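PDB 1UFB: TT1696 protein from Thermus thermophilus, which is of unknown function but has a HEPN-type helical fold and may bind DNA. Local coordinates for residues A[54-59]-A[84-89]. Numbering follows the deposited sequence.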
loop_
_atom_site.group_PDB
_atom_site.type_symbol
_atom_site.label_atom_id
_atom_site.label_comp_id
_atom_site.label_asym_id
_atom_site.label_seq_id
_atom_site.Cartn_x
_atom_site.Cartn_y
_atom_site.Cartn_z
ATOM N N TRP A 54 -8.314 9.543 -11.015
ATOM C CA TRP A 54 -6.935 9.148 -10.712
ATOM C C TRP A 54 -6.496 9.679 -9.390
ATOM O O TRP A 54 -7.145 10.530 -8.792
ATOM C CB TRP A 54 -5.986 9.787 -11.728
ATOM C CG TRP A 54 -6.286 9.445 -13.113
ATOM C CD1 TRP A 54 -7.054 10.168 -13.978
ATOM C CD2 TRP A 54 -5.973 8.220 -13.763
ATOM N NE1 TRP A 54 -7.252 9.458 -15.135
ATOM C CE2 TRP A 54 -6.601 8.254 -15.036
ATOM C CE3 TRP A 54 -5.224 7.081 -13.393
ATOM C CZ2 TRP A 54 -6.507 7.208 -15.948
ATOM C CZ3 TRP A 54 -5.128 6.046 -14.278
ATOM C CH2 TRP A 54 -5.771 6.110 -15.564
ATOM N N GLY A 55 -5.305 9.236 -9.020
ATOM C CA GLY A 55 -4.670 9.749 -7.834
ATOM C C GLY A 55 -5.064 9.113 -6.511
ATOM O O GLY A 55 -5.799 8.128 -6.434
ATOM N N HIS A 56 -4.583 9.724 -5.449
ATOM C CA HIS A 56 -4.819 9.186 -4.110
ATOM C C HIS A 56 -5.536 10.111 -3.164
ATOM O O HIS A 56 -5.750 9.753 -2.033
ATOM C CB HIS A 56 -3.443 8.748 -3.540
ATOM C CG HIS A 56 -2.730 7.836 -4.477
ATOM N ND1 HIS A 56 -3.220 6.572 -4.766
ATOM C CD2 HIS A 56 -1.657 8.035 -5.298
ATOM C CE1 HIS A 56 -2.486 6.029 -5.719
ATOM N NE2 HIS A 56 -1.536 6.893 -6.064
ATOM N N SER A 57 -6.011 11.247 -3.679
ATOM C CA SER A 57 -6.718 12.220 -2.850
ATOM C C SER A 57 -8.216 11.937 -2.807
ATOM O O SER A 57 -8.914 12.179 -3.804
ATOM C CB SER A 57 -6.535 13.632 -3.425
ATOM O OG SER A 57 -7.480 14.519 -2.784
ATOM N N ILE A 58 -8.731 11.439 -1.689
ATOM C CA ILE A 58 -10.142 11.241 -1.725
ATOM C C ILE A 58 -10.904 12.627 -1.745
ATOM O O ILE A 58 -12.065 12.748 -2.217
ATOM C CB ILE A 58 -10.604 10.200 -0.642
ATOM C CG1 ILE A 58 -11.160 10.878 0.486
ATOM C CG2 ILE A 58 -9.512 9.055 -0.308
ATOM C CD1 ILE A 58 -12.376 10.222 0.653
ATOM N N LEU A 59 -10.215 13.690 -1.337
ATOM C CA LEU A 59 -10.796 15.054 -1.483
ATOM C C LEU A 59 -11.031 15.343 -2.974
ATOM O O LEU A 59 -12.106 15.855 -3.356
ATOM C CB LEU A 59 -9.850 16.136 -0.946
ATOM C CG LEU A 59 -9.969 16.584 0.512
ATOM C CD1 LEU A 59 -9.048 17.822 0.747
ATOM C CD2 LEU A 59 -11.477 17.024 0.776
ATOM N N LYS A 84 -4.239 11.807 4.662
ATOM C CA LYS A 84 -2.956 11.772 5.354
ATOM C C LYS A 84 -2.476 10.349 5.585
ATOM O O LYS A 84 -1.414 10.157 6.179
ATOM C CB LYS A 84 -3.076 12.400 6.725
ATOM C CG LYS A 84 -3.636 13.801 6.659
ATOM C CD LYS A 84 -2.778 14.699 5.766
ATOM C CE LYS A 84 -2.860 16.120 6.318
ATOM N NZ LYS A 84 -3.349 16.053 7.749
ATOM N N TYR A 85 -3.236 9.345 5.144
ATOM C CA TYR A 85 -2.803 7.945 5.376
ATOM C C TYR A 85 -2.220 7.251 4.141
ATOM O O TYR A 85 -1.852 6.074 4.241
ATOM C CB TYR A 85 -3.964 7.096 5.924
ATOM C CG TYR A 85 -4.491 7.610 7.279
ATOM C CD1 TYR A 85 -5.839 7.439 7.647
ATOM C CD2 TYR A 85 -3.631 8.223 8.184
ATOM C CE1 TYR A 85 -6.334 7.873 8.913
ATOM C CE2 TYR A 85 -4.112 8.652 9.468
ATOM C CZ TYR A 85 -5.466 8.464 9.805
ATOM O OH TYR A 85 -5.979 8.807 11.050
ATOM N N TYR A 86 -2.196 7.931 2.984
ATOM C CA TYR A 86 -1.654 7.277 1.807
ATOM C C TYR A 86 -0.107 7.115 1.896
ATOM O O TYR A 86 0.436 6.022 1.740
ATOM C CB TYR A 86 -2.086 8.031 0.532
ATOM C CG TYR A 86 -1.450 7.459 -0.708
ATOM C CD1 TYR A 86 -1.774 6.162 -1.164
ATOM C CD2 TYR A 86 -0.391 8.168 -1.345
ATOM C CE1 TYR A 86 -1.016 5.568 -2.269
ATOM C CE2 TYR A 86 0.337 7.613 -2.369
ATOM C CZ TYR A 86 0.029 6.333 -2.833
ATOM O OH TYR A 86 0.766 5.914 -3.899
ATOM N N ILE A 87 0.598 8.191 2.200
ATOM C CA ILE A 87 2.037 8.113 2.286
ATOM C C ILE A 87 2.656 7.979 3.716
ATOM O O ILE A 87 3.472 7.084 3.944
ATOM C CB ILE A 87 2.715 9.337 1.476
ATOM C CG1 ILE A 87 2.887 8.901 -0.011
ATOM C CG2 ILE A 87 4.165 9.664 2.039
ATOM C CD1 ILE A 87 3.117 10.064 -1.091
ATOM N N PRO A 88 2.237 8.821 4.692
ATOM C CA PRO A 88 2.789 8.778 6.065
ATOM C C PRO A 88 2.697 7.482 6.822
ATOM O O PRO A 88 3.492 7.215 7.709
ATOM C CB PRO A 88 2.072 9.962 6.785
ATOM C CG PRO A 88 1.870 10.990 5.581
ATOM C CD PRO A 88 1.320 9.969 4.525
ATOM N N THR A 89 1.749 6.643 6.471
ATOM C CA THR A 89 1.633 5.360 7.142
ATOM C C THR A 89 2.734 4.378 6.767
ATOM O O THR A 89 2.922 3.387 7.427
ATOM C CB THR A 89 0.301 4.719 6.782
ATOM O OG1 THR A 89 0.099 4.809 5.339
ATOM C CG2 THR A 89 -0.838 5.481 7.475
#
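Tyr-86 and His-56 form an offset stack between two loops of the helical HEPN domain. One loop leads into helix 58-63. The other follows helix 73-83. In 84-89, Tyr-85 packs on Cys-31 of helix 27-48 and Ala-112 of helix 106-126. Tyr-86 carries the contact. Its CG lies anti to the backbone N (chi1 175°), which lays the ring against the imidazole of His-56. The Tyr-86 and His-56 rings lie at 3° to each other, with centroids 3.8 Å apart. CZ of Tyr-86 sits over the centre of the imidazole, 3.4 Å from CD2 of His-56. In return, CG of His-56 lies over the centre of the phenol ring. CB of His-56 adds a CH-pi contact to the same face. ND1 of His-56 is hydrogen-bonded to Glu-39, which should limit rotation of the imidazole. Arg-90 makes a cation-pi contact with Tyr-86, and Tyr-86 of the second subunit packs nearby. With an alanine here, the imidazole would probably lose the stacking partner on that face, and a gap would be likely to open between the loops. Further on, OG1 of Thr-89 donates to O of Tyr-85 at 2.6 Å, from above the carbonyl plane.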